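Local coordinates for ferrous iron transport protein B (PDB 3I8S), which drives GTP-dependent uptake of ferrous iron across the inner membrane, its cytosolic N-terminal part, described here, being a guanine-nucleotide-binding G protein domain, at residues A[31-34]-A[39-42]; A[53-58]-A[78-83]; A[86-91]-A[164-169]; A[18-21]-A[27-30]; A[109-114]-A[201-206]. All coordinates share one frame; numbering follows the deposited sequence. Where two conformers were deposited one is given.

Contact 1: A[31-34]-A[39-42]; sequences GNWA and ERKE
The side chain of R40 runs across one face of the indole of W33, the two crossing at about a right angle. R40 CB lies over the five-membered ring, 3.5 Å from its centroid and close to the ring normal, a CH-pi contact. R40 CD sits over the centre of the indole, 3.7 Å above its plane. The guanidinium carries on past the six-membered ring as an off-centre cation-pi contact, R40 CZ standing 4.5 Å from that ring's centroid with the two planes 34° apart. The arginine can span the whole indole because its chain is extended from CG to NE, with CG anti to the backbone N (chi1 170°). These side chains lie at the loop end of the antiparallel hairpin of strands 28-32 and 39-46, an edge of the G domain sheet. There G31 and R40 form a hydrogen-bonded pair: G31 N donates to R40 O at 2.8 Å, nearly straight, and R40 N returns a bond to G31 O. N32 and E39 follow as a non-hydrogen-bonded pair. Further out, E42 OE1 takes R40 NH2 at 3.0 Å in a salt bridge, nearly in the guanidinium plane. One water accepts from both R40 NH1 and A34 N; another accepts from W33 NE1 and K41 N. E39 belongs to a predicted GTP-binding segment, and W33 also packs on V55 and L57.

Contact 2: A[53-58]-A[78-83]; sequences TLVDLP and CHYILS
Y80 reaches from helix 72-83 toward V55 of strand 51-56 and L57 just beyond its end, a helix-on-sheet contact in the P-loop GTPase fold of the G domain. L57 crosses the tyrosine at about a right angle and sets its CD2 methyl over the ring face, 4.1 Å from the centroid, as a CH-pi contact. V55 approaches farther out along the ring: CG1 lies over the same face as L57 CD2, while CG2 meets the phenolic end at 3.5 Å from Y80 OH. The two aliphatic residues thus divide the ring between them, L57 near CG and CD2, V55 near CZ and the hydroxyl. With its ring trans to the main-chain nitrogen (chi1 -175°), Y80 projects off the helix toward the strand. T5 of strand 4-10 and A86 also touch the tyrosine side chain. D56, L57 and P58 belong to a predicted GTP-binding segment, and the backbone O of L57 accepts a hydrogen bond from K16 of the P-loop. L57 thus packs its side chain on the helix while its carbonyl binds the P-loop lysine, consistent with a place beside the nucleotide site. L57 uses its second branch on the neighbouring helix residue: in the conformer given, CD1 meets I81 CD1 at 3.4 Å, methyl against methyl.

Contact 3: A[86-91]-A[164-169]; sequences ADLLIN and DRYKAN
D87 opens the contact with both its backbone and its CB against Y166. D87 O lies 3.6 Å from Y166 CE2, obliquely to the ring, and D87 CB comes within 3.8 Å of Y166 OH. The carboxylate is engaged by strand 4-10, OD2 accepting from the backbone N of T5. A water joins the two residues a second way: it donates to D87 O at 2.6 Å and is hydrogen-bonded to Y166 OH at 3.2 Å, lying at the ring edge in the plane. L88, where strand 88-94 begins, carries the apolar part. Its CD2 methyl stands over the centre of the Y166 ring, 3.8 Å from the centroid and only 3° off the normal, a CH-pi contact centred on the ring in the conformer given. CD1 reaches instead to Y166 CB, also at 3.8 Å, and L88 CB skirts the CD2 and CE2 side of the ring. The leucine's CG sits between the backbone N and the carbonyl carbon (chi1 67°), a crowded rotamer that brings both methyls to the tyrosine. P114 touches L88 and Y166 alike. Strand 88-94 is an inner parallel strand of the G domain's central sheet, paired with 4-10 and 115-120, and Y166 lies in the segment leaving helix 154-164 on the way to the helical domain. Dispersion and CH-pi packing thus hold the aromatic face, whereas the polar link between Y166 OH and D87 O is water-mediated, which leaves the direct contact largely apolar.

Contact 4: A[18-21]-A[27-30]; sequences TLFN and RQRV
Q28 and N21 meet through their amides, the polar half of this contact. Q28 NE2 donates to N21 OD1 at 3.0 Å in a nearly straight bond (174°), with the acceptor in the amide plane of Q28 and the donor tilted somewhat from the carbonyl plane of N21. The two amide planes are 23° apart. A water closes a ring on the same groups, donating to N21 OD1 at 2.7 Å and to Q28 OE1 at 2.7 Å; N21 OD1 thus takes two donors. Q28 NE2 has weak further bonds to T24 OG1 and G25 O, around the end of helix 16-24. The ring of F20 supplies van der Waals contact: its CE2 lies 3.6 Å from Q28 NE2. Q28 OE1 sits at the edge of that ring, in its plane, and the amide is steeply turned against the ring, at 72°. F20 is backed by L54 and D56 of strand 51-56. With a leucine in place of Q28, N21 OD1 would probably lose its amide donor and the bridging water one of its two acceptors. The contact joins helix 16-24, which follows the nucleotide-binding P-loop, to the start of strand 28-32 at the sheet edge, the helix-to-strand connection on the way to the predicted GTP-binding residues 35-39, in the region of the first switch of P-loop GTPases.

Contact 5: A[109-114]-A[201-206]; sequences LELGIP and RRWLGL
Helix 98-111 of the G domain meets helix 198-210 of the FeoB cytosolic helical domain here, a buried interdomain helix packing. W203 presents one indole face to L111. L111 CG stands 3.8 Å from the centroid of the five-membered ring and 11° off its normal, a CH-pi contact. Its CD2 methyl is nearer still to the plane but displaced toward the rim, 3.4 Å from W203 CD2. The indole is directed toward helix 98-111. E110 crosses the tryptophan at about a right angle, its carboxylate 89° from the ring plane; its OE2 is hydrogen-bonded to Y177 OH, and R248 makes a long, weak ion pair with OE1. With the indole of W203 cut back to an alanine, L111 would probably lose the aromatic face it packs on, opening a gap between the two helices. The helix ends just beyond L111 in a Schellman motif at G112, whose positive phi (82°) would jam a CB against the preceding carbonyl. From there the chain turns toward strand 115-120. Beside the L111 contact, E110 CB reaches W203 CD1 at 3.7 Å, obliquely to the ring.

Contacts 1 and 4 share strand 28-32 at one edge of the central sheet and are tied by a salt bridge, E42 OE2 to R29 NH2 at 2.9 Å. Contact 2 lies next to contact 1 through strands 39-46 and 51-56, their centres about 10 Å apart, and reaches contact 3 where I81 packs on L89. Contacts 3 and 5 interlock: L89 N lies 2.9 Å from P114 O, and N169 ND2 lies 2.7 Å from I113 O. Contacts 4 and 5 fall on opposite sides of the chain's centre, about 28 Å apart between centres. Contacts 1, 2 and 4 border the nucleotide site, empty here; contact 5 is away from it, L111's side chain about 10 Å from that of L57, a predicted GTP-binding residue.

Contact 1: A[31-34]-A[39-42]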
# COMPACT_ATOMS: atom_id res chain seq x y z
N GLY A 31 6.33 -3.35 21.74
CA GLY A 31 7.22 -2.31 22.23
C GLY A 31 6.67 -1.03 21.64
O GLY A 31 5.48 -0.93 21.41
N ASN A 32 7.54 -0.05 21.47
CA ASN A 32 7.18 1.19 20.80
C ASN A 32 8.05 1.38 19.58
O ASN A 32 9.17 0.89 19.54
CB ASN A 32 7.34 2.38 21.74
CG ASN A 32 6.29 2.40 22.84
OD1 ASN A 32 5.70 1.37 23.17
ND2 ASN A 32 6.06 3.56 23.42
N TRP A 33 7.51 2.08 18.59
CA TRP A 33 8.27 2.44 17.40
C TRP A 33 9.38 3.37 17.87
O TRP A 33 9.15 4.19 18.76
CB TRP A 33 7.38 3.12 16.34
CG TRP A 33 6.51 2.17 15.67
CD1 TRP A 33 5.25 1.82 16.03
CD2 TRP A 33 6.85 1.35 14.56
NE1 TRP A 33 4.78 0.82 15.20
CE2 TRP A 33 5.74 0.54 14.27
CE3 TRP A 33 8.00 1.24 13.77
CZ2 TRP A 33 5.73 -0.38 13.25
CZ3 TRP A 33 7.97 0.34 12.71
CH2 TRP A 33 6.85 -0.46 12.47
N ALA A 34 10.58 3.22 17.33
CA ALA A 34 11.75 3.99 17.80
C ALA A 34 11.47 5.49 17.80
O ALA A 34 11.04 6.03 16.79
CB ALA A 34 12.99 3.70 16.95
N GLU A 39 2.72 2.29 19.83
CA GLU A 39 2.99 0.85 19.99
C GLU A 39 3.40 0.17 18.69
O GLU A 39 2.82 0.41 17.62
CB GLU A 39 1.76 0.15 20.56
CG GLU A 39 1.76 -1.37 20.52
CD GLU A 39 0.36 -1.95 20.51
OE1 GLU A 39 -0.09 -2.34 21.60
OE2 GLU A 39 -0.30 -1.96 19.42
N ARG A 40 4.41 -0.71 18.81
CA ARG A 40 4.88 -1.55 17.72
C ARG A 40 4.65 -3.00 18.13
O ARG A 40 5.18 -3.41 19.17
CB ARG A 40 6.36 -1.28 17.43
CG ARG A 40 6.97 -2.28 16.48
CD ARG A 40 8.37 -1.92 15.97
NE ARG A 40 8.88 -3.00 15.09
CZ ARG A 40 9.80 -2.85 14.13
NH1 ARG A 40 10.41 -1.69 13.92
NH2 ARG A 40 10.16 -3.89 13.40
N LYS A 41 3.78 -3.69 17.41
CA LYS A 41 3.49 -5.10 17.68
C LYS A 41 4.07 -5.92 16.55
O LYS A 41 3.96 -5.52 15.40
CB LYS A 41 1.96 -5.36 17.65
CG LYS A 41 1.08 -4.89 18.85
CD LYS A 41 -0.14 -5.91 18.99
CE LYS A 41 -1.51 -5.28 19.34
NZ LYS A 41 -1.99 -5.63 20.70
N GLU A 42 4.65 -7.06 16.87
CA GLU A 42 5.04 -8.02 15.87
C GLU A 42 4.93 -9.41 16.42
O GLU A 42 4.78 -9.58 17.63
CB GLU A 42 6.41 -7.69 15.27
CG GLU A 42 7.57 -7.77 16.11
CD GLU A 42 8.83 -7.40 15.29
OE1 GLU A 42 8.87 -6.28 14.70
OE2 GLU A 42 9.75 -8.22 15.26
O HOH W 1 2.77 -1.65 15.36
O HOH W 2 11.12 0.63 15.80

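Contact 2: A[53-58]-A[78-83]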
# COMPACT_ATOMS: atom_id res chain seq x y z
N THR A 53 8.10 -13.40 10.28
CA THR A 53 7.91 -12.32 11.23
C THR A 53 6.94 -11.38 10.59
O THR A 53 7.19 -10.88 9.49
CB THR A 53 9.22 -11.55 11.56
OG1 THR A 53 10.16 -12.46 12.18
CG2 THR A 53 8.96 -10.38 12.50
N LEU A 54 5.86 -11.11 11.31
CA LEU A 54 4.78 -10.22 10.89
C LEU A 54 4.79 -8.97 11.75
O LEU A 54 4.64 -9.03 12.95
CB LEU A 54 3.42 -10.94 11.06
CG LEU A 54 2.18 -10.27 10.51
CD1 LEU A 54 2.34 -10.15 8.98
CD2 LEU A 54 0.89 -11.04 11.00
N VAL A 55 4.99 -7.83 11.10
CA VAL A 55 5.06 -6.53 11.74
C VAL A 55 3.76 -5.79 11.48
O VAL A 55 3.37 -5.54 10.31
CB VAL A 55 6.28 -5.70 11.20
CG1 VAL A 55 6.31 -4.33 11.89
CG2 VAL A 55 7.58 -6.47 11.39
N ASP A 56 3.04 -5.49 12.54
CA ASP A 56 1.73 -4.86 12.42
C ASP A 56 1.93 -3.36 12.27
O ASP A 56 2.37 -2.71 13.21
CB ASP A 56 0.91 -5.14 13.67
CG ASP A 56 -0.51 -4.52 13.59
OD1 ASP A 56 -1.10 -4.42 12.51
OD2 ASP A 56 -1.01 -4.21 14.66
N LEU A 57 1.56 -2.79 11.15
CA LEU A 57 1.78 -1.34 10.98
C LEU A 57 0.53 -0.54 11.43
O LEU A 57 -0.59 -1.03 11.33
CB LEU A 57 2.14 -1.05 9.54
CG LEU A 57 3.33 -1.78 8.94
CD1 LEU A 57 3.58 -1.29 7.54
CD2 LEU A 57 4.56 -1.61 9.87
N PRO A 58 0.73 0.70 11.94
CA PRO A 58 -0.44 1.46 12.39
C PRO A 58 -1.41 1.66 11.24
O PRO A 58 -0.99 1.74 10.10
CB PRO A 58 0.15 2.79 12.86
CG PRO A 58 1.56 2.51 13.12
CD PRO A 58 1.97 1.46 12.13
N CYS A 78 4.66 4.68 6.36
CA CYS A 78 5.48 5.06 5.24
C CYS A 78 7.00 4.80 5.46
O CYS A 78 7.70 4.27 4.62
CB CYS A 78 5.25 6.54 4.96
SG CYS A 78 6.03 7.10 3.49
N HIS A 79 7.49 5.18 6.63
CA HIS A 79 8.89 5.05 6.92
C HIS A 79 9.27 3.55 6.92
O HIS A 79 10.28 3.17 6.36
CB HIS A 79 9.16 5.68 8.28
CG HIS A 79 10.54 5.45 8.78
ND1 HIS A 79 10.87 4.38 9.57
CD2 HIS A 79 11.69 6.11 8.55
CE1 HIS A 79 12.15 4.42 9.86
NE2 HIS A 79 12.67 5.46 9.25
N TYR A 80 8.45 2.71 7.53
CA TYR A 80 8.74 1.27 7.50
C TYR A 80 8.76 0.71 6.09
O TYR A 80 9.67 0.00 5.67
CB TYR A 80 7.70 0.50 8.29
CG TYR A 80 8.04 -0.96 8.40
CD1 TYR A 80 8.97 -1.40 9.33
CD2 TYR A 80 7.44 -1.88 7.55
CE1 TYR A 80 9.31 -2.77 9.40
CE2 TYR A 80 7.75 -3.23 7.61
CZ TYR A 80 8.66 -3.67 8.57
OH TYR A 80 9.02 -5.02 8.59
N ILE A 81 7.77 1.10 5.33
CA ILE A 81 7.60 0.55 3.98
C ILE A 81 8.82 0.96 3.12
O ILE A 81 9.37 0.13 2.38
CB ILE A 81 6.17 0.95 3.42
CG1 ILE A 81 5.01 0.50 4.38
CG2 ILE A 81 5.92 0.46 2.00
CD1 ILE A 81 4.54 -0.94 4.28
N LEU A 82 9.33 2.20 3.27
CA LEU A 82 10.51 2.68 2.53
C LEU A 82 11.84 2.16 3.07
O LEU A 82 12.87 2.30 2.44
CB LEU A 82 10.57 4.21 2.54
CG LEU A 82 9.54 5.02 1.76
CD1 LEU A 82 8.14 4.75 2.21
CD2 LEU A 82 9.87 6.49 1.90
N SER A 83 11.82 1.56 4.25
CA SER A 83 13.04 1.10 4.91
C SER A 83 13.62 -0.12 4.23
O SER A 83 14.82 -0.36 4.32
CB SER A 83 12.76 0.73 6.38
OG SER A 83 12.11 -0.51 6.46

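Contact 3: A[86-91]-A[164-169]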
# COMPACT_ATOMS: atom_id res chain seq x y z
N ALA A 86 10.93 -5.22 4.98
CA ALA A 86 9.95 -6.23 4.64
C ALA A 86 10.28 -6.80 3.28
O ALA A 86 10.75 -6.10 2.38
CB ALA A 86 8.57 -5.65 4.65
N ASP A 87 10.07 -8.10 3.16
CA ASP A 87 10.18 -8.83 1.93
C ASP A 87 8.90 -8.73 1.11
O ASP A 87 8.94 -8.79 -0.09
CB ASP A 87 10.46 -10.30 2.25
CG ASP A 87 11.78 -10.49 2.97
OD1 ASP A 87 12.77 -10.10 2.36
OD2 ASP A 87 11.83 -10.96 4.11
N LEU A 88 7.77 -8.57 1.81
CA LEU A 88 6.48 -8.31 1.20
C LEU A 88 5.54 -7.73 2.22
O LEU A 88 5.83 -7.74 3.42
CB LEU A 88 5.85 -9.56 0.63
CG LEU A 88 5.40 -10.64 1.57
CD1 LEU A 88 4.25 -11.44 0.93
CD2 LEU A 88 6.60 -11.49 1.85
N LEU A 89 4.38 -7.28 1.72
CA LEU A 89 3.34 -6.66 2.52
C LEU A 89 2.05 -7.44 2.31
O LEU A 89 1.79 -7.95 1.20
CB LEU A 89 3.09 -5.24 2.06
CG LEU A 89 4.23 -4.29 2.10
CD1 LEU A 89 3.70 -2.96 1.51
CD2 LEU A 89 4.69 -4.20 3.54
N ILE A 90 1.26 -7.58 3.37
CA ILE A 90 -0.12 -8.05 3.26
C ILE A 90 -0.94 -6.84 3.55
O ILE A 90 -0.84 -6.22 4.64
CB ILE A 90 -0.48 -9.20 4.24
CG1 ILE A 90 0.36 -10.44 3.87
CG2 ILE A 90 -2.01 -9.51 4.18
CD1 ILE A 90 0.28 -11.51 4.88
N ASN A 91 -1.71 -6.46 2.55
CA ASN A 91 -2.57 -5.30 2.61
C ASN A 91 -3.98 -5.72 2.88
O ASN A 91 -4.61 -6.31 2.01
CB ASN A 91 -2.44 -4.51 1.31
CG ASN A 91 -3.39 -3.30 1.23
OD1 ASN A 91 -3.77 -2.64 2.24
ND2 ASN A 91 -3.74 -2.98 0.00
N ASP A 164 3.58 -18.40 0.40
CA ASP A 164 4.55 -19.37 -0.15
C ASP A 164 4.80 -19.24 -1.68
O ASP A 164 5.71 -19.84 -2.26
CB ASP A 164 4.19 -20.80 0.23
CG ASP A 164 4.50 -21.12 1.68
OD1 ASP A 164 4.04 -22.15 2.16
OD2 ASP A 164 5.24 -20.36 2.33
N ARG A 165 3.93 -18.51 -2.33
CA ARG A 165 4.04 -18.22 -3.72
C ARG A 165 4.34 -16.74 -4.05
O ARG A 165 4.23 -16.36 -5.22
CB ARG A 165 2.72 -18.59 -4.35
CG ARG A 165 2.48 -20.05 -4.32
CD ARG A 165 1.17 -20.36 -5.02
NE ARG A 165 1.07 -21.78 -5.18
CZ ARG A 165 -0.02 -22.43 -5.54
NH1 ARG A 165 -1.15 -21.76 -5.78
NH2 ARG A 165 0.02 -23.73 -5.62
N TYR A 166 4.77 -15.96 -3.10
CA TYR A 166 4.77 -14.51 -3.37
C TYR A 166 5.85 -14.17 -4.41
O TYR A 166 6.84 -14.84 -4.57
CB TYR A 166 4.91 -13.67 -2.11
CG TYR A 166 6.31 -13.33 -1.78
CD1 TYR A 166 7.09 -14.21 -1.05
CD2 TYR A 166 6.89 -12.14 -2.24
CE1 TYR A 166 8.41 -13.91 -0.76
CE2 TYR A 166 8.19 -11.82 -1.92
CZ TYR A 166 8.96 -12.71 -1.19
OH TYR A 166 10.27 -12.42 -0.88
N LYS A 167 5.54 -13.14 -5.17
CA LYS A 167 6.30 -12.73 -6.33
C LYS A 167 6.17 -11.23 -6.51
O LYS A 167 5.37 -10.59 -5.85
CB LYS A 167 5.75 -13.45 -7.58
CG LYS A 167 4.22 -13.18 -7.73
CD LYS A 167 3.54 -13.90 -8.88
CE LYS A 167 2.01 -13.78 -8.72
NZ LYS A 167 1.38 -14.64 -9.76
N ALA A 168 6.90 -10.69 -7.48
CA ALA A 168 6.78 -9.30 -7.77
C ALA A 168 5.36 -9.03 -8.29
O ALA A 168 4.79 -9.87 -9.01
CB ALA A 168 7.82 -8.90 -8.80
N ASN A 169 4.84 -7.86 -7.99
CA ASN A 169 3.58 -7.43 -8.56
C ASN A 169 3.76 -7.28 -10.05
O ASN A 169 4.86 -7.02 -10.53
CB ASN A 169 3.17 -6.11 -7.98
CG ASN A 169 3.25 -6.08 -6.45
OD1 ASN A 169 3.09 -7.10 -5.78
ND2 ASN A 169 3.54 -4.93 -5.92
O HOH W 3 10.94 -9.43 -1.63

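Contact 4: A[18-21]-A[27-30]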
# COMPACT_ATOMS: atom_id res chain seq x y z
N THR A 18 -7.50 -8.13 13.90
CA THR A 18 -7.98 -9.49 14.12
C THR A 18 -7.16 -10.48 13.29
O THR A 18 -6.85 -11.58 13.81
CB THR A 18 -9.46 -9.65 13.82
OG1 THR A 18 -9.69 -9.26 12.46
CG2 THR A 18 -10.30 -8.78 14.80
N LEU A 19 -6.80 -10.11 12.06
CA LEU A 19 -5.94 -10.96 11.21
C LEU A 19 -4.58 -11.19 11.88
O LEU A 19 -4.06 -12.30 11.91
CB LEU A 19 -5.77 -10.42 9.78
CG LEU A 19 -4.93 -11.30 8.83
CD1 LEU A 19 -5.44 -12.81 8.85
CD2 LEU A 19 -4.91 -10.70 7.41
N PHE A 20 -4.01 -10.11 12.39
CA PHE A 20 -2.73 -10.19 13.09
C PHE A 20 -2.82 -11.21 14.22
O PHE A 20 -1.98 -12.10 14.33
CB PHE A 20 -2.35 -8.82 13.68
CG PHE A 20 -1.05 -8.84 14.39
CD1 PHE A 20 0.15 -8.83 13.66
CD2 PHE A 20 -0.98 -8.95 15.75
CE1 PHE A 20 1.37 -8.89 14.30
CE2 PHE A 20 0.27 -9.01 16.41
CZ PHE A 20 1.44 -8.98 15.66
N ASN A 21 -3.85 -11.07 15.05
CA ASN A 21 -4.05 -11.95 16.19
C ASN A 21 -4.30 -13.40 15.78
O ASN A 21 -3.79 -14.33 16.41
CB ASN A 21 -5.19 -11.41 17.06
CG ASN A 21 -4.78 -10.20 17.83
OD1 ASN A 21 -3.59 -10.01 18.10
ND2 ASN A 21 -5.77 -9.38 18.23
N ARG A 27 2.23 -15.78 20.04
CA ARG A 27 3.61 -15.52 19.61
C ARG A 27 3.75 -14.07 19.15
O ARG A 27 3.93 -13.79 17.98
CB ARG A 27 4.02 -16.46 18.48
CG ARG A 27 3.78 -17.94 18.82
CD ARG A 27 4.02 -18.80 17.60
NE ARG A 27 3.17 -18.49 16.44
CZ ARG A 27 1.89 -18.79 16.34
NH1 ARG A 27 1.24 -19.40 17.33
NH2 ARG A 27 1.24 -18.49 15.24
N GLN A 28 3.61 -13.14 20.07
CA GLN A 28 3.70 -11.75 19.72
C GLN A 28 4.44 -10.97 20.79
O GLN A 28 4.46 -11.36 21.96
CB GLN A 28 2.33 -11.07 19.47
CG GLN A 28 1.07 -11.76 19.84
CD GLN A 28 -0.18 -10.92 19.50
OE1 GLN A 28 -0.29 -9.77 19.94
NE2 GLN A 28 -1.08 -11.47 18.71
N ARG A 29 5.05 -9.87 20.38
CA ARG A 29 5.66 -8.95 21.31
C ARG A 29 5.20 -7.53 21.06
O ARG A 29 4.82 -7.18 19.96
CB ARG A 29 7.17 -9.05 21.21
CG ARG A 29 7.75 -8.55 19.93
CD ARG A 29 9.26 -8.52 20.00
NE ARG A 29 9.84 -8.78 18.69
CZ ARG A 29 11.12 -9.09 18.46
NH1 ARG A 29 12.00 -9.18 19.46
NH2 ARG A 29 11.53 -9.32 17.21
N VAL A 30 5.26 -6.70 22.10
CA VAL A 30 4.92 -5.31 21.94
C VAL A 30 6.05 -4.42 22.48
O VAL A 30 6.65 -4.69 23.54
CB VAL A 30 3.57 -4.97 22.64
CG1 VAL A 30 3.20 -3.53 22.43
CG2 VAL A 30 2.43 -5.87 22.12
O HOH W 4 -2.47 -8.26 19.83

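Contact 5: A[109-114]-A[201-206]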
# COMPACT_ATOMS: atom_id res chain seq x y z
N LEU A 109 1.36 -0.31 -4.38
CA LEU A 109 1.66 -0.89 -5.69
C LEU A 109 2.57 0.03 -6.52
O LEU A 109 3.46 -0.43 -7.24
CB LEU A 109 0.32 -1.16 -6.41
CG LEU A 109 -0.53 -2.26 -5.77
CD1 LEU A 109 -1.92 -2.35 -6.44
CD2 LEU A 109 0.20 -3.58 -5.82
N GLU A 110 2.35 1.33 -6.41
CA GLU A 110 3.20 2.31 -7.10
C GLU A 110 4.65 2.32 -6.58
O GLU A 110 5.59 2.61 -7.35
CB GLU A 110 2.62 3.70 -7.00
CG GLU A 110 1.41 3.92 -7.81
CD GLU A 110 1.16 5.38 -8.03
OE1 GLU A 110 0.92 6.13 -7.05
OE2 GLU A 110 1.24 5.78 -9.19
N LEU A 111 4.84 1.99 -5.30
CA LEU A 111 6.19 1.83 -4.73
C LEU A 111 6.84 0.54 -5.21
O LEU A 111 8.08 0.36 -5.15
CB LEU A 111 6.11 1.84 -3.19
CG LEU A 111 6.00 3.24 -2.63
CD1 LEU A 111 5.54 3.18 -1.16
CD2 LEU A 111 7.35 3.95 -2.80
N GLY A 112 6.01 -0.38 -5.69
CA GLY A 112 6.51 -1.60 -6.27
C GLY A 112 6.86 -2.66 -5.26
O GLY A 112 7.55 -3.64 -5.60
N ILE A 113 6.43 -2.51 -4.01
CA ILE A 113 6.78 -3.52 -2.99
C ILE A 113 5.87 -4.74 -3.20
O ILE A 113 4.67 -4.54 -3.45
CB ILE A 113 6.50 -3.06 -1.51
CG1 ILE A 113 6.83 -1.58 -1.24
CG2 ILE A 113 7.21 -4.03 -0.56
CD1 ILE A 113 8.22 -1.22 -1.44
N PRO A 114 6.41 -5.99 -3.18
CA PRO A 114 5.55 -7.16 -3.37
C PRO A 114 4.42 -7.15 -2.34
O PRO A 114 4.66 -6.93 -1.17
CB PRO A 114 6.49 -8.32 -3.11
CG PRO A 114 7.79 -7.80 -3.56
CD PRO A 114 7.82 -6.42 -3.06
N ARG A 201 12.14 6.15 -6.12
CA ARG A 201 12.57 7.50 -6.44
C ARG A 201 11.49 8.22 -7.25
O ARG A 201 11.15 9.37 -6.99
CB ARG A 201 13.91 7.46 -7.17
CG ARG A 201 15.11 7.31 -6.18
CD ARG A 201 16.46 7.44 -6.84
NE ARG A 201 16.83 6.27 -7.60
CZ ARG A 201 17.00 6.24 -8.92
NH1 ARG A 201 16.88 7.32 -9.66
NH2 ARG A 201 17.35 5.11 -9.52
N ARG A 202 10.90 7.55 -8.21
CA ARG A 202 9.85 8.15 -9.00
C ARG A 202 8.58 8.46 -8.19
O ARG A 202 7.92 9.48 -8.38
CB ARG A 202 9.55 7.27 -10.20
CG ARG A 202 10.70 7.27 -11.18
CD ARG A 202 10.39 6.39 -12.37
NE ARG A 202 11.36 6.61 -13.45
CZ ARG A 202 11.45 5.84 -14.54
NH1 ARG A 202 10.68 4.78 -14.67
NH2 ARG A 202 12.34 6.12 -15.48
N TRP A 203 8.23 7.56 -7.30
CA TRP A 203 7.09 7.74 -6.38
C TRP A 203 7.38 8.95 -5.49
O TRP A 203 6.51 9.78 -5.29
CB TRP A 203 6.92 6.50 -5.54
CG TRP A 203 5.75 6.54 -4.64
CD1 TRP A 203 4.44 6.25 -4.97
CD2 TRP A 203 5.74 6.91 -3.26
NE1 TRP A 203 3.63 6.41 -3.86
CE2 TRP A 203 4.39 6.81 -2.80
CE3 TRP A 203 6.72 7.35 -2.35
CZ2 TRP A 203 4.03 7.10 -1.48
CZ3 TRP A 203 6.35 7.64 -1.05
CH2 TRP A 203 5.02 7.50 -0.63
N LEU A 204 8.57 8.99 -4.92
CA LEU A 204 8.98 10.14 -4.11
C LEU A 204 8.87 11.46 -4.89
O LEU A 204 8.42 12.46 -4.33
CB LEU A 204 10.37 9.94 -3.56
CG LEU A 204 10.54 8.93 -2.42
CD1 LEU A 204 12.03 8.68 -2.21
CD2 LEU A 204 9.82 9.32 -1.11
N GLY A 205 9.32 11.47 -6.14
CA GLY A 205 9.19 12.64 -7.00
C GLY A 205 7.76 13.15 -7.08
O GLY A 205 7.51 14.36 -6.93
N LEU A 206 6.83 12.22 -7.33
CA LEU A 206 5.41 12.57 -7.46
C LEU A 206 4.84 13.04 -6.11
O LEU A 206 4.09 14.00 -6.06
CB LEU A 206 4.61 11.37 -7.98
CG LEU A 206 4.42 11.21 -9.48
CD1 LEU A 206 3.38 10.12 -9.73
CD2 LEU A 206 3.99 12.54 -10.15